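Local coordinates for periplasmic binding protein (Agrobacterium tumefaciens str. B6, PDB 5L9G) that binds the opine mannopine in the periplasm and probably delivers it to an ABC transporter for uptake, at residues 121-126 and 246-251; 93-98 and 112-117; 26-31 and 56-61. All coordinates share one frame; numbering follows the deposited sequence.

Interaction 1 of 3, residues 121-126 and 246-251; sequences YSTLIA and DAQLGT. With MO0 (mannopine), chain C.
Tyr121 and Gly250 form an antiparallel hydrogen-bonded pair: Tyr121 O accepts from Gly250 N at 2.8 Å, while the return bond, Tyr121 N to Gly250 O, is longer at 3.2 Å, its donor standing above the carbonyl plane. Because Gly250 has no side chain, the phenol ring lies over its backbone in a CH-pi contact, CA to ring centroid 4.1 Å. With CG between the backbone N and the carbonyl carbon (chi1 63°), the ring is folded over this strand pair. Mannopine CB sits over the opposite face, 3.4 Å above the ring plane. Tyr121 OH is 3.0 Å from mannopine OAE, and a water links this hydroxyl to Thr251 N. Ser122 faces Leu249 in a non-hydrogen-bonded pair, its OG hydrogen-bonded to Gln319. Thr123 N and O then bond to Gln248 O and N, at 2.9 Å and 3.0 Å. A second water joins Thr123 OG1 to Gln248 O. At Leu124 the contact turns apolar, with CB 3.6 Å from Ala247 CB. The paired strands thus set Gly250 against one ring face, holding the ring between a backbone CA and the ligand CB; the water-linked hydroxyl probably limits its shift.

Interaction 2 of 3, residues 93-98 and 112-117; sequences LEKLDP and TDSFVA
Ser114 OG, lying beside the backbone of Glu94 and Lys95, is gripped by two hydrogen bonds: it donates to Asp113 OD1 at 2.9 Å and accepts from a water. The serine belongs to the turn of a beta hairpin joining strands 111-112 and 115-128, in which Thr112 N bonds to Phe115 O and Thr112 OG1 accepts from Ser114 N, an ST turn. The turn packs against the loop that follows helix 84-89.

The water on Ser114 OG also donates to Leu93 O and accepts from Lys95 NZ, so one solvent molecule ties three residues together across the contact. A second water spans the backbones, donating to Glu94 O and to Ser114 O, each at 2.7 Å. The one direct hydrogen bond between the segments runs from Leu96 N to Asp113 O at 2.8 Å, almost straight at the hydrogen (164°).

Asp113 CG stands between its backbone N and carbonyl carbon (chi1 60°), and the carboxylate runs alongside the lysine chain. Yet Lys95 NZ stays 4.8 Å from Asp113 OD2, too far for a direct pair, though the opposite charges may still attract. Asp113 OD1 instead has a salt bridge to Lys88 of helix 84-89, in addition to the Ser114 hydroxyl, which meets it from above the carboxylate plane.

The rest of the contact is largely apolar. Leu93 CD1 touches Ser114 CB, and Leu96, which also packs on Met267 and Leu270 of helix 263-273, rests its CD1 branch against Phe115 and Val116. That methyl lies 3.5 Å from Phe115 N and 3.7 Å from Val116 CG2.

Interaction 3 of 3, residues 26-31 and 56-61; sequences ASSGGG and TFQNWA. With MO0 (mannopine), chain C.
Ser27 and Thr56 form a parallel bridge, CA to CA 5.1 Å, where Ser27 O accepts from Phe57 N at 2.9 Å; beyond it the two chains diverge, the touching parts running 78° apart. Phe57 CG sits between the backbone N and the carbonyl carbon (chi1 78°), which brings the ring back beside Ala26. The ring presents its edge to Ala26 O, near CE1, and CD1 touches Ala26 CB at 3.8 Å.

Gln58 is bent at chi2 (-56°), curling its amide toward Ser28. NE2 donates to Ser28 O at 2.9 Å; the acceptor lies in the amide plane, whereas the donor stands above the carbonyl plane of Ser28. A water then joins the other amide atom, Gln58 OE1, to Ser28 OG, so both polar atoms of the amide have a partner, which would limit its rotation. Both residues line the mannopine pocket. Gln58 O accepts from mannopine OAC at 3.1 Å, and Ser28 OG lies 3.2 Å from the ligand atom O. Alongside, Thr56 CG2 packs on Gly29 CA.

The contact joins the carboxyl ends of strands 23-27 and 52-56, linked by helix 30-48 in a beta-alpha-beta crossover. Gln33 of that helix accepts from Gly29 N, Glu62 of helix 61-69 accepts from Gln58 N, and Ile77 and Ile79 of strand 76-80 pack on Phe57.

In the fold
All three contacts reach one mixed sheet, but at different depths. Interaction 1 is the buried one, its centre about 8 Å from the chain centre, and rests on regular antiparallel bonding. Interaction 2, its centre about 19 Å from the chain centre, is partly buried and relies more on bridging water and a single direct hydrogen bond. The two share strand 115-128, and Thr251 CG2 touches Ala117 CB at 3.6 Å where they meet. Interaction 3 is also partly buried and belongs to a parallel part of the sheet; the nearest atoms of interactions 1 and 3 are about 9 Å apart. Mannopine connects these two: a tyrosine ring face and its hydroxyl meet it in interaction 1, Gln58 O and Ser28 OG in interaction 3.

Interaction 1 of 3, residues 121-126 and 246-251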
loop_
_atom_site.group_PDB
_atom_site.type_symbol
_atom_site.label_atom_id
_atom_site.label_comp_id
_atom_site.label_asym_id
_atom_site.label_seq_id
_atom_site.Cartn_x
_atom_site.Cartn_y
_atom_site.Cartn_z
ATOM N N TYR A 121 3.714 -2.848 -4.773
ATOM C CA TYR A 121 3.945 -3.552 -3.513
ATOM C C TYR A 121 2.863 -4.633 -3.367
ATOM O O TYR A 121 1.940 -4.699 -4.182
ATOM C CB TYR A 121 3.895 -2.562 -2.338
ATOM C CG TYR A 121 2.544 -1.900 -2.163
ATOM C CD1 TYR A 121 2.181 -0.791 -2.930
ATOM C CD2 TYR A 121 1.631 -2.372 -1.222
ATOM C CE1 TYR A 121 0.935 -0.188 -2.783
ATOM C CE2 TYR A 121 0.387 -1.770 -1.059
ATOM C CZ TYR A 121 0.054 -0.668 -1.830
ATOM O OH TYR A 121 -1.156 -0.063 -1.663
ATOM N N SER A 122 2.969 -5.451 -2.324
ATOM C CA SER A 122 1.982 -6.508 -2.076
ATOM C C SER A 122 1.440 -6.397 -0.664
ATOM O O SER A 122 2.187 -6.054 0.263
ATOM C CB SER A 122 2.607 -7.890 -2.261
ATOM O OG SER A 122 3.088 -8.142 -3.573
ATOM N N THR A 123 0.143 -6.675 -0.508
ATOM C CA THR A 123 -0.530 -6.812 0.785
ATOM C C THR A 123 -0.597 -8.332 0.920
ATOM O O THR A 123 -1.331 -8.980 0.171
ATOM C CB THR A 123 -1.894 -6.149 0.765
ATOM O OG1 THR A 123 -1.716 -4.750 0.524
ATOM C CG2 THR A 123 -2.636 -6.347 2.061
ATOM N N LEU A 124 0.244 -8.902 1.792
ATOM C CA LEU A 124 0.437 -10.345 1.847
ATOM C C LEU A 124 0.352 -10.943 3.249
ATOM O O LEU A 124 0.318 -10.209 4.230
ATOM C CB LEU A 124 1.810 -10.702 1.159
ATOM C CG LEU A 124 3.075 -9.944 1.648
ATOM C CD1 LEU A 124 3.470 -10.348 3.087
ATOM C CD2 LEU A 124 4.265 -10.240 0.732
ATOM N N ILE A 125 0.383 -12.288 3.323
ATOM C CA ILE A 125 0.320 -13.074 4.561
ATOM C C ILE A 125 1.725 -13.370 5.054
ATOM O O ILE A 125 2.507 -13.964 4.324
ATOM C CB ILE A 125 -0.427 -14.427 4.293
ATOM C CG1 ILE A 125 -1.863 -14.185 3.820
ATOM C CG2 ILE A 125 -0.398 -15.387 5.528
ATOM C CD1 ILE A 125 -2.440 -15.384 2.988
ATOM N N ALA A 126 1.993 -13.073 6.321
ATOM C CA ALA A 126 3.258 -13.421 6.984
ATOM C C ALA A 126 2.892 -14.163 8.258
ATOM O O ALA A 126 1.861 -13.858 8.868
ATOM C CB ALA A 126 4.052 -12.162 7.341
ATOM N N ASP A 246 -2.073 -15.452 -2.828
ATOM C CA ASP A 246 -3.272 -14.678 -2.432
ATOM C C ASP A 246 -2.965 -13.234 -2.032
ATOM O O ASP A 246 -3.815 -12.566 -1.426
ATOM C CB ASP A 246 -4.074 -15.382 -1.314
ATOM C CG ASP A 246 -4.956 -16.509 -1.774
ATOM O OD1 ASP A 246 -5.209 -16.610 -3.009
ATOM O OD2 ASP A 246 -5.428 -17.273 -0.907
ATOM N N ALA A 247 -1.756 -12.733 -2.352
ATOM C CA ALA A 247 -1.452 -11.346 -2.017
ATOM C C ALA A 247 -2.122 -10.397 -3.038
ATOM O O ALA A 247 -2.428 -10.789 -4.169
ATOM C CB ALA A 247 0.056 -11.117 -1.987
ATOM N N GLN A 248 -2.358 -9.157 -2.625
ATOM C CA GLN A 248 -2.928 -8.143 -3.500
ATOM C C GLN A 248 -1.777 -7.284 -4.017
ATOM O O GLN A 248 -0.994 -6.750 -3.223
ATOM C CB GLN A 248 -3.934 -7.268 -2.742
ATOM C CG GLN A 248 -4.574 -6.182 -3.621
ATOM C CD GLN A 248 -5.511 -5.332 -2.814
ATOM O OE1 GLN A 248 -6.700 -5.560 -2.823
ATOM N NE2 GLN A 248 -5.025 -4.453 -1.988
ATOM N N LEU A 249 -1.686 -7.151 -5.351
ATOM C CA LEU A 249 -0.656 -6.332 -6.001
ATOM C C LEU A 249 -1.178 -4.901 -6.030
ATOM O O LEU A 249 -2.180 -4.609 -6.696
ATOM C CB LEU A 249 -0.367 -6.892 -7.420
ATOM C CG LEU A 249 0.602 -6.107 -8.329
ATOM C CD1 LEU A 249 1.956 -5.938 -7.683
ATOM C CD2 LEU A 249 0.762 -6.814 -9.673
ATOM N N GLY A 250 -0.550 -4.049 -5.229
ATOM C CA GLY A 250 -0.946 -2.654 -5.106
ATOM C C GLY A 250 -0.043 -1.717 -5.860
ATOM O O GLY A 250 1.034 -2.110 -6.322
ATOM N N THR A 251 -0.482 -0.462 -5.951
ATOM C CA THR A 251 0.262 0.626 -6.568
ATOM C C THR A 251 0.195 1.841 -5.655
ATOM O O THR A 251 -0.891 2.257 -5.249
ATOM C CB THR A 251 -0.273 0.936 -7.989
ATOM O OG1 THR A 251 -0.235 -0.250 -8.776
ATOM C CG2 THR A 251 0.526 2.032 -8.692
HETATM O OAB MO0 C . -3.671 6.406 0.525
HETATM C CAF MO0 C . -3.323 6.632 1.864
HETATM C CAG MO0 C . -2.638 5.443 2.513
HETATM O OAC MO0 C . -3.585 4.592 3.059
HETATM C CAH MO0 C . -1.623 4.749 1.638
HETATM O OAM MO0 C . -0.672 5.629 1.164
HETATM C CAI MO0 C . -0.963 3.514 2.251
HETATM O OAD MO0 C . -0.239 3.849 3.396
HETATM C CAJ MO0 C . -0.149 2.745 1.249
HETATM O OAE MO0 C . -0.975 2.346 0.193
HETATM C CAK MO0 C . 0.631 1.558 1.833
HETATM N N MO0 C . 2.032 1.650 1.403
HETATM C CA MO0 C . 2.811 0.428 1.720
HETATM C C MO0 C . 3.684 0.669 2.928
HETATM O O MO0 C . 3.557 1.730 3.575
HETATM C CB MO0 C . 3.627 -0.077 0.554
HETATM C CG MO0 C . 4.879 0.739 0.315
HETATM C CD MO0 C . 5.419 0.603 -1.066
HETATM O OE1 MO0 C . 6.503 -0.263 -1.261
HETATM N NE2 MO0 C . 4.971 1.222 -2.045
HETATM O OXT MO0 C . 4.499 -0.215 3.343
HETATM O O HOH W 1 -2.610 -0.089 -3.996
HETATM O O HOH W 2 -1.537 -4.164 -2.107
#

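Interaction 2 of 3, residues 93-98 and 112-117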
loop_
_atom_site.group_PDB
_atom_site.type_symbol
_atom_site.label_atom_id
_atom_site.label_comp_id
_atom_site.label_asym_id
_atom_site.label_seq_id
_atom_site.Cartn_x
_atom_site.Cartn_y
_atom_site.Cartn_z
ATOM N N LEU A 93 -7.715 16.629 -4.381
ATOM C CA LEU A 93 -6.540 16.598 -5.254
ATOM C C LEU A 93 -6.493 17.658 -6.341
ATOM O O LEU A 93 -7.506 17.941 -6.981
ATOM C CB LEU A 93 -6.418 15.191 -5.895
ATOM C CG LEU A 93 -6.429 13.972 -4.947
ATOM C CD1 LEU A 93 -6.207 12.673 -5.720
ATOM C CD2 LEU A 93 -5.345 14.100 -3.830
ATOM N N GLU A 94 -5.294 18.220 -6.569
ATOM C CA GLU A 94 -5.029 19.153 -7.659
ATOM C C GLU A 94 -4.907 18.323 -8.933
ATOM O O GLU A 94 -4.391 17.199 -8.872
ATOM C CB GLU A 94 -3.688 19.869 -7.457
ATOM C CG GLU A 94 -3.729 21.061 -6.519
ATOM C CD GLU A 94 -4.438 22.323 -6.983
ATOM O OE1 GLU A 94 -4.672 23.201 -6.123
ATOM O OE2 GLU A 94 -4.752 22.445 -8.190
ATOM N N LYS A 95 -5.351 18.869 -10.082
ATOM C CA LYS A 95 -5.162 18.192 -11.367
ATOM C C LYS A 95 -3.692 18.430 -11.737
ATOM O O LYS A 95 -3.197 19.553 -11.585
ATOM C CB LYS A 95 -6.102 18.755 -12.460
ATOM C CG LYS A 95 -7.242 17.811 -12.823
ATOM C CD LYS A 95 -8.453 18.028 -11.923
ATOM C CE LYS A 95 -9.542 17.008 -12.129
ATOM N NZ LYS A 95 -10.451 16.960 -10.955
ATOM N N LEU A 96 -2.978 17.380 -12.142
ATOM C CA LEU A 96 -1.559 17.506 -12.482
ATOM C C LEU A 96 -1.345 18.070 -13.887
ATOM O O LEU A 96 -2.225 17.921 -14.744
ATOM C CB LEU A 96 -0.844 16.149 -12.315
ATOM C CG LEU A 96 -0.840 15.570 -10.889
ATOM C CD1 LEU A 96 -0.268 14.174 -10.866
ATOM C CD2 LEU A 96 -0.040 16.445 -9.923
ATOM N N ASP A 97 -0.173 18.710 -14.128
ATOM C CA ASP A 97 0.212 19.266 -15.433
ATOM C C ASP A 97 0.154 18.152 -16.501
ATOM O O ASP A 97 0.386 16.985 -16.157
ATOM C CB ASP A 97 1.606 19.917 -15.381
ATOM C CG ASP A 97 1.669 21.286 -14.707
ATOM O OD1 ASP A 97 0.597 21.822 -14.335
ATOM O OD2 ASP A 97 2.790 21.820 -14.549
ATOM N N PRO A 98 -0.214 18.478 -17.764
ATOM C CA PRO A 98 -0.423 17.424 -18.772
ATOM C C PRO A 98 0.682 16.378 -18.960
ATOM O O PRO A 98 0.372 15.179 -18.920
ATOM C CB PRO A 98 -0.653 18.211 -20.063
ATOM C CG PRO A 98 -1.213 19.502 -19.622
ATOM C CD PRO A 98 -0.576 19.809 -18.304
ATOM N N THR A 112 -3.048 8.824 -13.471
ATOM C CA THR A 112 -4.354 9.448 -13.737
ATOM C C THR A 112 -4.100 10.944 -13.916
ATOM O O THR A 112 -2.941 11.366 -13.836
ATOM C CB THR A 112 -5.353 9.176 -12.579
ATOM O OG1 THR A 112 -5.010 9.997 -11.457
ATOM C CG2 THR A 112 -5.429 7.697 -12.168
ATOM N N ASP A 113 -5.168 11.757 -14.106
ATOM C CA ASP A 113 -5.005 13.217 -14.209
ATOM C C ASP A 113 -4.613 13.854 -12.852
ATOM O O ASP A 113 -4.319 15.047 -12.809
ATOM C CB ASP A 113 -6.301 13.864 -14.743
ATOM C CG ASP A 113 -7.555 13.661 -13.899
ATOM O OD1 ASP A 113 -7.438 13.142 -12.765
ATOM O OD2 ASP A 113 -8.649 14.041 -14.363
ATOM N N SER A 114 -4.628 13.056 -11.748
ATOM C CA SER A 114 -4.368 13.544 -10.389
ATOM C C SER A 114 -3.378 12.698 -9.585
ATOM O O SER A 114 -3.224 12.921 -8.384
ATOM C CB SER A 114 -5.692 13.618 -9.633
ATOM O OG SER A 114 -6.626 14.424 -10.333
ATOM N N PHE A 115 -2.721 11.728 -10.221
ATOM C CA PHE A 115 -1.861 10.776 -9.519
ATOM C C PHE A 115 -0.804 10.205 -10.446
ATOM O O PHE A 115 -1.117 9.846 -11.591
ATOM C CB PHE A 115 -2.772 9.642 -8.990
ATOM C CG PHE A 115 -2.155 8.399 -8.382
ATOM C CD1 PHE A 115 -1.770 7.330 -9.184
ATOM C CD2 PHE A 115 -2.030 8.272 -7.005
ATOM C CE1 PHE A 115 -1.225 6.166 -8.615
ATOM C CE2 PHE A 115 -1.508 7.107 -6.439
ATOM C CZ PHE A 115 -1.125 6.056 -7.252
ATOM N N VAL A 116 0.430 10.087 -9.933
ATOM C CA VAL A 116 1.567 9.491 -10.640
ATOM C C VAL A 116 2.107 8.357 -9.759
ATOM O O VAL A 116 2.566 8.613 -8.639
ATOM C CB VAL A 116 2.691 10.504 -11.031
ATOM C CG1 VAL A 116 3.838 9.785 -11.738
ATOM C CG2 VAL A 116 2.160 11.625 -11.917
ATOM N N ALA A 117 2.078 7.116 -10.273
ATOM C CA ALA A 117 2.591 5.950 -9.540
ATOM C C ALA A 117 4.085 6.108 -9.235
ATOM O O ALA A 117 4.823 6.727 -10.018
ATOM C CB ALA A 117 2.377 4.680 -10.356
HETATM O O HOH W 3 -8.557 16.246 -8.779
HETATM O O HOH W 4 -2.571 15.460 -7.950
#

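Interaction 3 of 3, residues 26-31 and 56-61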
loop_
_atom_site.group_PDB
_atom_site.type_symbol
_atom_site.label_atom_id
_atom_site.label_comp_id
_atom_site.label_asym_id
_atom_site.label_seq_id
_atom_site.Cartn_x
_atom_site.Cartn_y
_atom_site.Cartn_z
ATOM N N ALA A 26 4.464 14.232 2.189
ATOM C CA ALA A 26 4.072 13.323 3.238
ATOM C C ALA A 26 3.811 11.903 2.758
ATOM O O ALA A 26 3.139 11.701 1.749
ATOM C CB ALA A 26 2.857 13.859 3.989
ATOM N N SER A 27 4.331 10.920 3.496
ATOM C CA SER A 27 4.035 9.514 3.210
ATOM C C SER A 27 3.639 8.868 4.555
ATOM O O SER A 27 3.201 9.594 5.458
ATOM C CB SER A 27 5.174 8.820 2.460
ATOM O OG SER A 27 4.895 7.467 2.129
ATOM N N SER A 28 3.789 7.556 4.714
ATOM C CA SER A 28 3.304 6.866 5.904
ATOM C C SER A 28 4.370 6.459 6.941
ATOM O O SER A 28 4.077 5.637 7.817
ATOM C CB SER A 28 2.474 5.649 5.492
ATOM O OG SER A 28 3.318 4.626 4.988
ATOM N N GLY A 29 5.558 7.052 6.850
ATOM C CA GLY A 29 6.646 6.854 7.810
ATOM C C GLY A 29 7.397 5.549 7.671
ATOM O O GLY A 29 7.218 4.800 6.695
ATOM N N GLY A 30 8.274 5.301 8.642
ATOM C CA GLY A 30 9.059 4.074 8.693
ATOM C C GLY A 30 9.965 3.861 7.494
ATOM O O GLY A 30 10.334 4.836 6.805
ATOM N N GLY A 31 10.297 2.580 7.255
ATOM C CA GLY A 31 11.212 2.145 6.195
ATOM C C GLY A 31 10.822 2.615 4.799
ATOM O O GLY A 31 11.693 2.939 3.974
ATOM N N THR A 56 4.119 12.869 8.037
ATOM C CA THR A 56 3.641 11.482 7.918
ATOM C C THR A 56 2.154 11.448 8.214
ATOM O O THR A 56 1.656 12.273 8.994
ATOM C CB THR A 56 4.412 10.498 8.849
ATOM O OG1 THR A 56 4.148 10.870 10.197
ATOM C CG2 THR A 56 5.944 10.467 8.598
ATOM N N PHE A 57 1.446 10.502 7.582
ATOM C CA PHE A 57 0.013 10.294 7.768
ATOM C C PHE A 57 -0.335 8.879 7.310
ATOM O O PHE A 57 0.418 8.268 6.535
ATOM C CB PHE A 57 -0.825 11.334 6.988
ATOM C CG PHE A 57 -0.965 11.085 5.502
ATOM C CD1 PHE A 57 0.110 11.283 4.642
ATOM C CD2 PHE A 57 -2.169 10.609 4.965
ATOM C CE1 PHE A 57 -0.015 11.015 3.274
ATOM C CE2 PHE A 57 -2.301 10.371 3.597
ATOM C CZ PHE A 57 -1.217 10.559 2.761
ATOM N N GLN A 58 -1.485 8.375 7.760
ATOM C CA GLN A 58 -1.904 7.016 7.404
ATOM C C GLN A 58 -3.162 6.971 6.573
ATOM O O GLN A 58 -3.335 6.043 5.781
ATOM C CB GLN A 58 -2.106 6.141 8.657
ATOM C CG GLN A 58 -0.882 5.976 9.561
ATOM C CD GLN A 58 0.319 5.422 8.818
ATOM O OE1 GLN A 58 0.203 4.508 7.979
ATOM N NE2 GLN A 58 1.480 5.982 9.098
ATOM N N ASN A 59 -4.084 7.919 6.802
ATOM C CA ASN A 59 -5.408 7.909 6.169
ATOM C C ASN A 59 -5.609 9.113 5.249
ATOM O O ASN A 59 -5.384 10.236 5.688
ATOM C CB ASN A 59 -6.472 7.869 7.279
ATOM C CG ASN A 59 -7.869 7.510 6.843
ATOM O OD1 ASN A 59 -8.355 7.931 5.794
ATOM N ND2 ASN A 59 -8.568 6.754 7.669
ATOM N N TRP A 60 -6.034 8.881 3.973
ATOM C CA TRP A 60 -6.294 9.948 2.986
ATOM C C TRP A 60 -7.253 11.013 3.554
ATOM O O TRP A 60 -7.187 12.179 3.152
ATOM C CB TRP A 60 -6.865 9.365 1.675
ATOM C CG TRP A 60 -8.331 9.042 1.751
ATOM C CD1 TRP A 60 -8.891 7.906 2.256
ATOM C CD2 TRP A 60 -9.423 9.903 1.394
ATOM N NE1 TRP A 60 -10.265 7.991 2.203
ATOM C CE2 TRP A 60 -10.618 9.214 1.698
ATOM C CE3 TRP A 60 -9.507 11.215 0.892
ATOM C CZ2 TRP A 60 -11.884 9.771 1.470
ATOM C CZ3 TRP A 60 -10.763 11.767 0.664
ATOM C CH2 TRP A 60 -11.932 11.052 0.956
ATOM N N ALA A 61 -8.157 10.600 4.480
ATOM C CA ALA A 61 -9.120 11.504 5.114
ATOM C C ALA A 61 -8.441 12.656 5.897
ATOM O O ALA A 61 -9.063 13.698 6.108
ATOM C CB ALA A 61 -10.078 10.720 5.999
HETATM O OAB MO0 C . -3.671 6.406 0.525
HETATM C CAF MO0 C . -3.323 6.632 1.864
HETATM C CAG MO0 C . -2.638 5.443 2.513
HETATM O OAC MO0 C . -3.585 4.592 3.059
HETATM C CAH MO0 C . -1.623 4.749 1.638
HETATM O OAM MO0 C . -0.672 5.629 1.164
HETATM C CAI MO0 C . -0.963 3.514 2.251
HETATM O OAD MO0 C . -0.239 3.849 3.396
HETATM C CAJ MO0 C . -0.149 2.745 1.249
HETATM O OAE MO0 C . -0.975 2.346 0.193
HETATM C CAK MO0 C . 0.631 1.558 1.833
HETATM N N MO0 C . 2.032 1.650 1.403
HETATM C CA MO0 C . 2.811 0.428 1.720
HETATM C C MO0 C . 3.684 0.669 2.928
HETATM O O MO0 C . 3.557 1.730 3.575
HETATM C CB MO0 C . 3.627 -0.077 0.554
HETATM C CG MO0 C . 4.879 0.739 0.315
HETATM C CD MO0 C . 5.419 0.603 -1.066
HETATM O OE1 MO0 C . 6.503 -0.263 -1.261
HETATM N NE2 MO0 C . 4.971 1.222 -2.045
HETATM O OXT MO0 C . 4.499 -0.215 3.343
HETATM O O HOH W 5 2.234 2.947 7.184
#